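PDB 4P56: putative extracellular solute-binding protein from Bordetella bronchiseptica, which probably serves as the periplasmic solute-binding component of a TRAP transporter and binds both (R)- and (S)-mandelate. Local coordinates for residues E51-A56 with V61-L66; L29-W34 with F45-G50; G309-W314 with A327-F332; K103-P108 with I119-T124. All coordinates share one frame; numbering follows the deposited sequence.

Contact 1: E51-A56 with V61-L66; sequences EEIRKA and VTLRLL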
# COMPACT_ATOMS: atom_id res chain seq x y z
N GLU A 51 11.14 11.94 -13.80
CA GLU A 51 11.46 12.36 -15.16
C GLU A 51 10.32 13.23 -15.74
O GLU A 51 10.57 14.21 -16.47
CB GLU A 51 11.71 11.11 -16.01
CG GLU A 51 13.11 10.58 -15.79
CD GLU A 51 14.12 11.51 -16.42
OE1 GLU A 51 14.20 11.51 -17.67
OE2 GLU A 51 14.79 12.28 -15.69
N GLU A 52 9.08 12.88 -15.41
CA GLU A 52 7.94 13.65 -15.89
C GLU A 52 8.00 15.06 -15.32
O GLU A 52 7.74 16.00 -16.03
CB GLU A 52 6.58 12.99 -15.54
CG GLU A 52 6.26 11.70 -16.33
CD GLU A 52 4.82 11.20 -16.12
OE1 GLU A 52 3.92 12.01 -15.87
OE2 GLU A 52 4.58 9.98 -16.22
N ILE A 53 8.31 15.18 -14.02
CA ILE A 53 8.44 16.48 -13.37
C ILE A 53 9.59 17.33 -13.97
O ILE A 53 9.44 18.54 -14.26
CB ILE A 53 8.70 16.29 -11.85
CG1 ILE A 53 7.52 15.61 -11.16
CG2 ILE A 53 8.95 17.62 -11.23
CD1 ILE A 53 7.88 15.05 -9.77
N ARG A 54 10.74 16.70 -14.18
CA ARG A 54 11.87 17.38 -14.82
C ARG A 54 11.46 17.92 -16.17
O ARG A 54 11.63 19.11 -16.48
CB ARG A 54 13.06 16.43 -14.98
CG ARG A 54 14.29 17.08 -15.60
CD ARG A 54 15.44 16.08 -15.68
NE ARG A 54 15.08 14.99 -16.57
CZ ARG A 54 15.10 15.11 -17.90
NH1 ARG A 54 15.45 16.26 -18.46
NH2 ARG A 54 14.78 14.08 -18.68
N LYS A 55 10.92 17.06 -17.02
CA LYS A 55 10.58 17.49 -18.36
C LYS A 55 9.50 18.57 -18.38
O LYS A 55 9.57 19.49 -19.19
CB LYS A 55 10.14 16.30 -19.20
CG LYS A 55 11.24 15.28 -19.41
CD LYS A 55 10.68 14.00 -20.06
CE LYS A 55 11.66 12.81 -19.91
NZ LYS A 55 11.09 11.50 -20.40
N ALA A 56 8.49 18.46 -17.53
CA ALA A 56 7.39 19.41 -17.50
C ALA A 56 7.74 20.78 -16.88
O ALA A 56 6.94 21.72 -16.99
CB ALA A 56 6.19 18.80 -16.77
N VAL A 61 12.67 21.78 -11.75
CA VAL A 61 12.40 20.91 -10.60
C VAL A 61 12.84 19.50 -10.93
O VAL A 61 12.39 18.93 -11.91
CB VAL A 61 10.88 20.90 -10.20
CG1 VAL A 61 10.64 20.05 -8.93
CG2 VAL A 61 10.40 22.33 -9.97
N THR A 62 13.74 18.95 -10.13
CA THR A 62 14.14 17.56 -10.30
C THR A 62 14.08 16.83 -8.96
O THR A 62 14.05 17.48 -7.89
CB THR A 62 15.54 17.49 -10.87
OG1 THR A 62 16.43 18.13 -9.96
CG2 THR A 62 15.59 18.22 -12.21
N LEU A 63 14.02 15.50 -9.03
CA LEU A 63 14.01 14.63 -7.86
C LEU A 63 15.35 13.91 -7.83
O LEU A 63 15.75 13.31 -8.83
CB LEU A 63 12.96 13.55 -7.97
CG LEU A 63 11.48 13.80 -7.93
CD1 LEU A 63 10.81 12.44 -7.94
CD2 LEU A 63 11.13 14.62 -6.70
N ARG A 64 16.04 13.95 -6.70
CA ARG A 64 17.32 13.23 -6.58
C ARG A 64 17.12 12.13 -5.57
O ARG A 64 16.83 12.40 -4.41
CB ARG A 64 18.44 14.19 -6.16
CG ARG A 64 19.76 13.51 -5.72
CD ARG A 64 20.98 14.43 -5.87
NE ARG A 64 20.81 15.73 -5.22
CZ ARG A 64 21.04 15.99 -3.93
NH1 ARG A 64 21.47 15.03 -3.11
NH2 ARG A 64 20.86 17.22 -3.45
N LEU A 65 17.24 10.88 -6.02
CA LEU A 65 17.17 9.73 -5.13
C LEU A 65 18.44 9.56 -4.31
O LEU A 65 19.53 9.37 -4.85
CB LEU A 65 16.92 8.44 -5.91
CG LEU A 65 16.82 7.15 -5.09
CD1 LEU A 65 15.69 7.15 -4.04
CD2 LEU A 65 16.63 5.95 -6.02
N LEU A 66 18.30 9.66 -3.00
CA LEU A 66 19.45 9.53 -2.11
C LEU A 66 19.90 8.07 -2.15
O LEU A 66 19.08 7.17 -2.27
CB LEU A 66 19.04 9.96 -0.67
CG LEU A 66 18.68 11.44 -0.53
CD1 LEU A 66 18.03 11.76 0.83
CD2 LEU A 66 19.93 12.32 -0.72

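Contact 2: L29-W34 with F45-G50; sequences LTLSSW and FLMPWG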
# COMPACT_ATOMS: atom_id res chain seq x y z
N LEU A 29 14.88 18.32 -5.48
CA LEU A 29 14.20 17.78 -4.33
C LEU A 29 14.85 16.46 -3.94
O LEU A 29 14.93 15.53 -4.77
CB LEU A 29 12.74 17.58 -4.67
CG LEU A 29 11.97 18.88 -4.98
CD1 LEU A 29 10.61 18.54 -5.62
CD2 LEU A 29 11.76 19.70 -3.71
N THR A 30 15.28 16.33 -2.71
CA THR A 30 15.84 15.05 -2.32
C THR A 30 14.70 14.08 -2.00
O THR A 30 13.66 14.48 -1.46
CB THR A 30 16.79 15.17 -1.12
OG1 THR A 30 16.13 15.83 -0.02
CG2 THR A 30 18.04 15.98 -1.52
N LEU A 31 14.93 12.81 -2.33
CA LEU A 31 13.99 11.73 -2.16
C LEU A 31 14.66 10.60 -1.38
O LEU A 31 15.72 10.14 -1.78
CB LEU A 31 13.56 11.23 -3.54
CG LEU A 31 12.84 9.89 -3.57
CD1 LEU A 31 11.48 9.96 -2.88
CD2 LEU A 31 12.70 9.46 -5.05
N SER A 32 14.07 10.15 -0.27
CA SER A 32 14.57 8.96 0.40
C SER A 32 13.61 7.80 0.18
O SER A 32 12.41 7.98 0.27
CB SER A 32 14.73 9.18 1.92
OG SER A 32 15.34 8.05 2.54
N SER A 33 14.17 6.63 -0.09
CA SER A 33 13.38 5.41 -0.22
C SER A 33 13.80 4.32 0.77
O SER A 33 15.00 4.09 0.98
CB SER A 33 13.54 4.86 -1.62
OG SER A 33 13.02 3.55 -1.67
N TRP A 34 12.82 3.65 1.37
CA TRP A 34 13.10 2.56 2.29
C TRP A 34 12.92 1.21 1.58
O TRP A 34 12.98 0.16 2.21
CB TRP A 34 12.22 2.65 3.55
CG TRP A 34 10.76 3.01 3.33
CD1 TRP A 34 10.23 4.26 3.24
CD2 TRP A 34 9.65 2.10 3.16
NE1 TRP A 34 8.87 4.20 3.05
CE2 TRP A 34 8.49 2.88 3.00
CE3 TRP A 34 9.53 0.71 3.13
CZ2 TRP A 34 7.22 2.32 2.79
CZ3 TRP A 34 8.27 0.15 2.93
CH2 TRP A 34 7.14 0.95 2.76
N PHE A 45 7.98 3.63 -10.77
CA PHE A 45 7.02 4.67 -10.41
C PHE A 45 7.76 5.97 -10.14
O PHE A 45 7.70 6.87 -10.94
CB PHE A 45 6.16 4.28 -9.18
CG PHE A 45 5.52 5.45 -8.53
CD1 PHE A 45 4.86 6.40 -9.28
CD2 PHE A 45 5.60 5.62 -7.14
CE1 PHE A 45 4.29 7.53 -8.65
CE2 PHE A 45 5.04 6.73 -6.51
CZ PHE A 45 4.40 7.69 -7.27
N LEU A 46 8.52 6.03 -9.06
CA LEU A 46 9.12 7.30 -8.65
C LEU A 46 10.13 7.84 -9.65
O LEU A 46 10.22 9.06 -9.89
CB LEU A 46 9.78 7.14 -7.29
CG LEU A 46 8.76 7.05 -6.14
CD1 LEU A 46 9.40 6.53 -4.90
CD2 LEU A 46 8.14 8.41 -5.89
N MSE A 47 10.93 6.95 -10.23
CA MSE A 47 11.95 7.42 -11.18
C MSE A 47 11.28 8.01 -12.44
O MSE A 47 11.58 9.13 -12.84
CB MSE A 47 12.93 6.30 -11.53
CG MSE A 47 13.82 5.91 -10.36
SE MSE A 47 14.95 7.40 -9.69
CE MSE A 47 13.85 8.28 -8.38
N PRO A 48 10.37 7.24 -13.07
CA PRO A 48 9.69 7.84 -14.23
C PRO A 48 8.91 9.10 -13.88
O PRO A 48 8.83 10.03 -14.69
CB PRO A 48 8.75 6.74 -14.73
CG PRO A 48 9.05 5.50 -13.92
CD PRO A 48 10.21 5.78 -13.00
N TRP A 49 8.34 9.14 -12.68
CA TRP A 49 7.55 10.30 -12.26
C TRP A 49 8.48 11.50 -12.11
O TRP A 49 8.15 12.61 -12.51
CB TRP A 49 6.89 9.96 -10.92
CG TRP A 49 6.02 11.01 -10.30
CD1 TRP A 49 4.85 11.53 -10.79
CD2 TRP A 49 6.24 11.65 -9.04
NE1 TRP A 49 4.32 12.43 -9.89
CE2 TRP A 49 5.16 12.53 -8.82
CE3 TRP A 49 7.24 11.56 -8.06
CZ2 TRP A 49 5.06 13.32 -7.67
CZ3 TRP A 49 7.13 12.35 -6.92
CH2 TRP A 49 6.05 13.21 -6.74
N GLY A 50 9.65 11.27 -11.54
CA GLY A 50 10.65 12.33 -11.45
C GLY A 50 11.05 12.85 -12.83
O GLY A 50 11.25 14.05 -13.05

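Contact 3: G309-W314 with A327-F332; sequences GFEQAW and AALASF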
# COMPACT_ATOMS: atom_id res chain seq x y z
N GLY A 309 -17.28 -6.58 10.81
CA GLY A 309 -17.42 -5.36 11.60
C GLY A 309 -16.48 -4.24 11.17
O GLY A 309 -16.59 -3.12 11.67
N PHE A 310 -15.56 -4.54 10.26
CA PHE A 310 -14.52 -3.56 9.89
C PHE A 310 -15.12 -2.31 9.24
O PHE A 310 -14.61 -1.19 9.45
CB PHE A 310 -13.51 -4.14 8.90
CG PHE A 310 -12.58 -5.19 9.51
CD1 PHE A 310 -12.74 -5.64 10.82
CD2 PHE A 310 -11.55 -5.68 8.75
CE1 PHE A 310 -11.88 -6.60 11.34
CE2 PHE A 310 -10.69 -6.64 9.26
CZ PHE A 310 -10.85 -7.09 10.57
N GLU A 311 -16.17 -2.51 8.44
CA GLU A 311 -16.78 -1.39 7.73
C GLU A 311 -17.37 -0.40 8.73
O GLU A 311 -17.16 0.81 8.60
CB GLU A 311 -17.83 -1.87 6.74
CG GLU A 311 -18.50 -0.75 5.97
CD GLU A 311 -19.45 -1.26 4.88
OE1 GLU A 311 -19.00 -1.89 3.92
OE2 GLU A 311 -20.64 -1.00 4.97
N GLN A 312 -18.11 -0.90 9.72
CA GLN A 312 -18.71 -0.05 10.75
C GLN A 312 -17.63 0.64 11.60
O GLN A 312 -17.78 1.82 11.94
CB GLN A 312 -19.72 -0.83 11.63
CG GLN A 312 -20.47 0.03 12.66
CD GLN A 312 -21.32 1.08 11.98
OE1 GLN A 312 -22.09 0.77 11.07
NE2 GLN A 312 -21.16 2.33 12.38
N ALA A 313 -16.55 -0.06 11.91
CA ALA A 313 -15.42 0.58 12.56
C ALA A 313 -14.97 1.79 11.76
O ALA A 313 -14.70 2.85 12.33
CB ALA A 313 -14.24 -0.41 12.73
N TRP A 314 -14.84 1.65 10.45
CA TRP A 314 -14.41 2.76 9.63
C TRP A 314 -15.48 3.87 9.61
O TRP A 314 -15.16 5.05 9.75
CB TRP A 314 -14.08 2.30 8.20
CG TRP A 314 -13.63 3.41 7.40
CD1 TRP A 314 -12.34 3.90 7.31
CD2 TRP A 314 -14.44 4.24 6.56
NE1 TRP A 314 -12.34 5.00 6.50
CE2 TRP A 314 -13.60 5.22 6.02
CE3 TRP A 314 -15.79 4.25 6.21
CZ2 TRP A 314 -14.07 6.20 5.14
CZ3 TRP A 314 -16.25 5.22 5.35
CH2 TRP A 314 -15.39 6.18 4.82
N ALA A 327 -21.04 8.56 2.16
CA ALA A 327 -20.78 9.11 0.83
C ALA A 327 -19.44 8.68 0.28
O ALA A 327 -19.35 8.24 -0.88
CB ALA A 327 -20.84 10.59 0.84
N ALA A 328 -18.40 8.80 1.10
CA ALA A 328 -17.07 8.41 0.69
C ALA A 328 -17.03 6.91 0.34
O ALA A 328 -16.47 6.50 -0.68
CB ALA A 328 -16.05 8.78 1.78
N LEU A 329 -17.66 6.09 1.18
CA LEU A 329 -17.64 4.66 0.99
C LEU A 329 -18.39 4.27 -0.29
O LEU A 329 -17.89 3.48 -1.12
CB LEU A 329 -18.25 4.00 2.22
CG LEU A 329 -18.20 2.49 2.29
CD1 LEU A 329 -16.78 1.97 2.22
CD2 LEU A 329 -18.86 2.06 3.59
N ALA A 330 -19.56 4.86 -0.48
CA ALA A 330 -20.38 4.61 -1.65
C ALA A 330 -19.66 5.08 -2.92
O ALA A 330 -19.71 4.44 -3.96
CB ALA A 330 -21.72 5.31 -1.50
N SER A 331 -18.98 6.21 -2.82
CA SER A 331 -18.28 6.75 -3.96
C SER A 331 -17.12 5.84 -4.37
O SER A 331 -16.92 5.53 -5.55
CB SER A 331 -17.74 8.13 -3.58
OG SER A 331 -17.11 8.75 -4.69
N PHE A 332 -16.33 5.44 -3.38
CA PHE A 332 -15.22 4.54 -3.64
C PHE A 332 -15.72 3.25 -4.31
O PHE A 332 -15.12 2.79 -5.26
CB PHE A 332 -14.46 4.21 -2.38
CG PHE A 332 -13.47 3.08 -2.55
CD1 PHE A 332 -12.21 3.31 -3.11
CD2 PHE A 332 -13.79 1.80 -2.11
CE1 PHE A 332 -11.30 2.27 -3.24
CE2 PHE A 332 -12.86 0.75 -2.25
CZ PHE A 332 -11.62 1.00 -2.81

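Contact 4: K103-P108 with I119-T124; sequences KFAVLP and IAAWDT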
# COMPACT_ATOMS: atom_id res chain seq x y z
N LYS A 103 -8.73 3.19 5.60
CA LYS A 103 -9.09 1.78 5.63
C LYS A 103 -10.27 1.40 4.71
O LYS A 103 -10.43 0.23 4.39
CB LYS A 103 -9.32 1.33 7.06
CG LYS A 103 -8.00 1.15 7.85
CD LYS A 103 -8.21 0.59 9.25
CE LYS A 103 -6.86 0.38 9.96
NZ LYS A 103 -7.01 -0.32 11.29
N PHE A 104 -11.08 2.36 4.28
CA PHE A 104 -12.18 2.07 3.34
C PHE A 104 -11.64 1.46 2.05
O PHE A 104 -12.34 0.70 1.38
CB PHE A 104 -12.94 3.35 2.98
CG PHE A 104 -12.17 4.28 2.09
CD1 PHE A 104 -11.29 5.20 2.64
CD2 PHE A 104 -12.28 4.20 0.72
CE1 PHE A 104 -10.56 6.04 1.85
CE2 PHE A 104 -11.53 5.06 -0.11
CZ PHE A 104 -10.65 5.97 0.46
N ALA A 105 -10.40 1.78 1.69
CA ALA A 105 -9.86 1.44 0.37
C ALA A 105 -9.20 0.07 0.30
O ALA A 105 -8.81 -0.37 -0.78
CB ALA A 105 -8.86 2.49 -0.08
N VAL A 106 -9.10 -0.59 1.44
CA VAL A 106 -8.26 -1.78 1.56
C VAL A 106 -8.97 -2.96 2.25
O VAL A 106 -8.33 -3.93 2.67
CB VAL A 106 -6.92 -1.47 2.28
CG1 VAL A 106 -6.13 -0.50 1.48
CG2 VAL A 106 -7.15 -0.94 3.71
N LEU A 107 -10.30 -2.90 2.31
CA LEU A 107 -11.07 -3.94 2.96
C LEU A 107 -10.93 -5.26 2.19
O LEU A 107 -10.59 -5.27 1.02
CB LEU A 107 -12.53 -3.52 3.07
CG LEU A 107 -12.78 -2.37 4.07
CD1 LEU A 107 -14.10 -1.69 3.77
CD2 LEU A 107 -12.78 -2.89 5.49
N PRO A 108 -11.20 -6.38 2.85
CA PRO A 108 -11.14 -7.65 2.11
C PRO A 108 -12.09 -7.69 0.91
O PRO A 108 -13.20 -7.16 0.99
CB PRO A 108 -11.56 -8.69 3.15
CG PRO A 108 -11.17 -8.07 4.47
CD PRO A 108 -11.43 -6.58 4.29
N ILE A 119 -6.59 4.60 -8.01
CA ILE A 119 -7.34 5.72 -8.56
C ILE A 119 -8.55 6.00 -7.69
O ILE A 119 -8.80 7.14 -7.33
CB ILE A 119 -7.77 5.46 -10.00
CG1 ILE A 119 -6.54 5.52 -10.90
CG2 ILE A 119 -8.78 6.51 -10.45
CD1 ILE A 119 -6.74 4.87 -12.22
N ALA A 120 -9.29 4.96 -7.34
CA ALA A 120 -10.51 5.15 -6.55
C ALA A 120 -10.16 5.60 -5.14
O ALA A 120 -10.86 6.45 -4.56
CB ALA A 120 -11.34 3.85 -6.54
N ALA A 121 -9.07 5.10 -4.58
CA ALA A 121 -8.68 5.53 -3.24
C ALA A 121 -8.33 7.00 -3.20
O ALA A 121 -8.79 7.73 -2.33
CB ALA A 121 -7.51 4.71 -2.72
N TRP A 122 -7.48 7.45 -4.12
CA TRP A 122 -7.13 8.86 -4.17
C TRP A 122 -8.34 9.74 -4.45
O TRP A 122 -8.53 10.76 -3.81
CB TRP A 122 -6.04 9.16 -5.21
CG TRP A 122 -5.95 10.64 -5.40
CD1 TRP A 122 -6.37 11.36 -6.47
CD2 TRP A 122 -5.47 11.59 -4.44
NE1 TRP A 122 -6.17 12.71 -6.24
CE2 TRP A 122 -5.62 12.87 -4.99
CE3 TRP A 122 -4.93 11.46 -3.14
CZ2 TRP A 122 -5.25 14.03 -4.31
CZ3 TRP A 122 -4.57 12.60 -2.45
CH2 TRP A 122 -4.72 13.88 -3.04
N ASP A 123 -9.15 9.38 -5.43
CA ASP A 123 -10.27 10.24 -5.80
C ASP A 123 -11.17 10.40 -4.58
O ASP A 123 -11.68 11.49 -4.30
CB ASP A 123 -11.05 9.66 -6.99
CG ASP A 123 -10.36 9.90 -8.35
OD1 ASP A 123 -9.41 10.71 -8.42
OD2 ASP A 123 -10.77 9.29 -9.37
N THR A 124 -11.34 9.33 -3.81
CA THR A 124 -12.26 9.36 -2.66
C THR A 124 -11.63 10.23 -1.56
O THR A 124 -12.31 11.09 -0.97
CB THR A 124 -12.51 7.94 -2.15
OG1 THR A 124 -13.17 7.16 -3.18
CG2 THR A 124 -13.37 7.95 -0.90

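Contact 1: E51-A56 with V61-L66
Ile53 packs against Val61 where the end of helix 40-56 passes the start of strand 62-65. The closest side-chain atoms are Ile53 CG2 and Val61 CG1, 3.7 Å apart. CG2 is the branch that touches because chi1 of -63° sets it anti to the backbone N of Ile53, which leaves CD1 on the other branch to approach Leu63, with CG of that leucine at 4.2 Å. The backbone adds a CA-H...O contact from Arg54 CA to Val61 O, 3.3 Å long. These two elements, preceded by strand 28-31, form a beta-alpha-beta crossover, and strands 28-31 and 62-65 run parallel, so the contact lies at the turn from helix back into sheet. Within that turn, Thr57 OG1 is hydrogen-bonded both to Ile53 O and to Val61 N.

Arg54 contributes its aliphatic part: CG lies 3.8 Å from Thr62 CG2. The side chain bends at chi3, and its guanidinium grips Glu51 side-on, with NE reaching OE2 and NH2 reaching OE1 of that glutamate, the latter at 2.8 Å in a nearly straight salt bridge (173°). Both oxygens lie close to the guanidinium plane, whereas the carboxylate is tilted against it. Leu258 of helix 252-260 also touches Ile53.

Contact 2: L29-W34 with F45-G50
Leu31 and Leu46 have the nearest CA atoms across strand 28-31 and helix 40-56, 9.2 Å apart. No hydrogen bond crosses this gap, so side chains alone fill it. On the helical side the usual bonding is broken at Pro48, whose ring nitrogen has no hydrogen to give the preceding turn, and the helix is kinked there. The turn resumes just past it, with Trp49 N bonded to Phe45 O and Gly50 N to Leu46 O.

Leu31 carries the strand side. With chi1 at 166° its CG is anti to the backbone N, and the branch that does the touching is CD2. This methyl meets Met47 CE at 3.7 Å and lies farther, 4.4 Å, from Leu46 CB. Met47, modelled as selenomethionine, bends at chi2 (-60°) and again at chi3 (88°), which brings the terminal methyl round to Leu31. The two side chains meet at a slant, methyl against methyl, and the contact is wholly apolar.

In the fold, this is packing of the helix of the beta-alpha-beta unit on its first strand. Strand 62-65 runs parallel beside that strand, and Leu65 touches both Leu31 and Met47. From strand 87-91, Val87 touches Leu31, and Phe89 touches Leu46. Farther along, the chain after Leu31 leads to Trp34 of the mandelate pocket, while Phe45 and Trp49 face helix 263-285, both meeting Leu269.

Contact 3: G309-W314 with A327-F332
Trp314 brings the six-membered end of its indole up to Ala328 and Leu329 of helix 325-340. Its CG stands anti to the backbone N (chi1 -179°), and this extends the ring across the space between the helices. CH2 comes within 4.1 Å of Ala328 CB, which sits at the ring edge near its plane, and CZ3 is 3.9 Å from Leu329 CB. The tryptophan and leucine side chains run past each other in opposing directions, so Leu329 reaches back toward the helix from which Trp314 comes.

That reach brings Leu329 CD2 to Glu311, one turn earlier. The glutamate is extended, and the methyl rests against its carboxyl end: CD is 3.6 Å away and CG 3.7 Å. This is van der Waals contact only. The charge itself is answered elsewhere, by a salt bridge from OE1 of Glu311 to NH2 of Arg333, just past 327-332. The indole N-H is likewise occupied, since Trp314 NE1 is hydrogen-bonded to Leu101 O.

The short axes approach to 12.1 Å at 129° between their N-to-C directions, a spacing wide enough for large side chains to bridge. The pair thus packs helix 310-320 on helix 325-340 near the C-terminus. Beyond it, Lys103 touches Trp314, and Phe104 touches Leu329. Phe332 of helix 325-340 touches Ala120 and Thr124 of helix 114-129, and Phe310 of helix 310-320 touches Met175 and Val179 of helix 174-182.

Contact 4: K103-P108 with I119-T124
Phe104 and Thr124 approach each other from opposite directions. The methyl CG2 of Thr124 lies 3.5 Å from CE2 of the Phe104 ring and 3.6 Å from CZ, oblique to the ring plane. At the ring edge, close to that plane, sits Ala121 O, 3.8 Å from Phe104 CZ. A second point of contact pairs two small residues, Ala105 CB with Ala121 CB at 3.7 Å; their size lets the backbones come near, with CA atoms 5.6 Å apart.

Residues 103-108 belong to a loop between strand 87-91 and helix 114-129, and 103-105 are part of a 3-10 segment there. The contact therefore folds this loop back onto the helix that follows it, in the interior of the solute-binding fold, with the side chain of Ala105 about 13 Å from the bound (R)-mandelate.

Several features set these groups in place. Ala105 CB itself lies 3.7 Å above one face of the Phe104 ring, offset toward the rim. In Thr124, chi1 of -63° directs the hydroxyl back along the helix, where OG1 donates to Ala120 O over 2.8 Å; Thr124 N also bonds that oxygen, from the opposite face of the carbonyl plane. This grip fixes the rotation of the threonine and leaves CG2 to meet the ring. Farther out, Phe332 of helix 325-340 meets Phe104 edge-to-face, and Arg117 NH1 is hydrogen-bonded to Ala105 O.

Overall arrangement
Along the chain the order is contact 2, contact 1, contact 4, contact 3, each closing before the next opens. Contacts 1 and 2, with centres 8 Å apart, share helix 40-56 and the parallel pair of strands 28-31 and 62-65; backbone pairing between Leu29 and Thr62 or Arg64 ties them directly. Contacts 3 and 4 form a second cluster, centres 9 Å apart, in which Ala328 O packs 3.4 Å from Thr124 CG2. The clusters are separate: contacts 2 and 3 lie about 32 Å apart between centres, on opposite sides of the chain's centre. One cluster thus builds a beta-alpha-beta unit leading to the mandelate pocket, and the other joins C-terminal helices to helix 114-129 and its preceding loop.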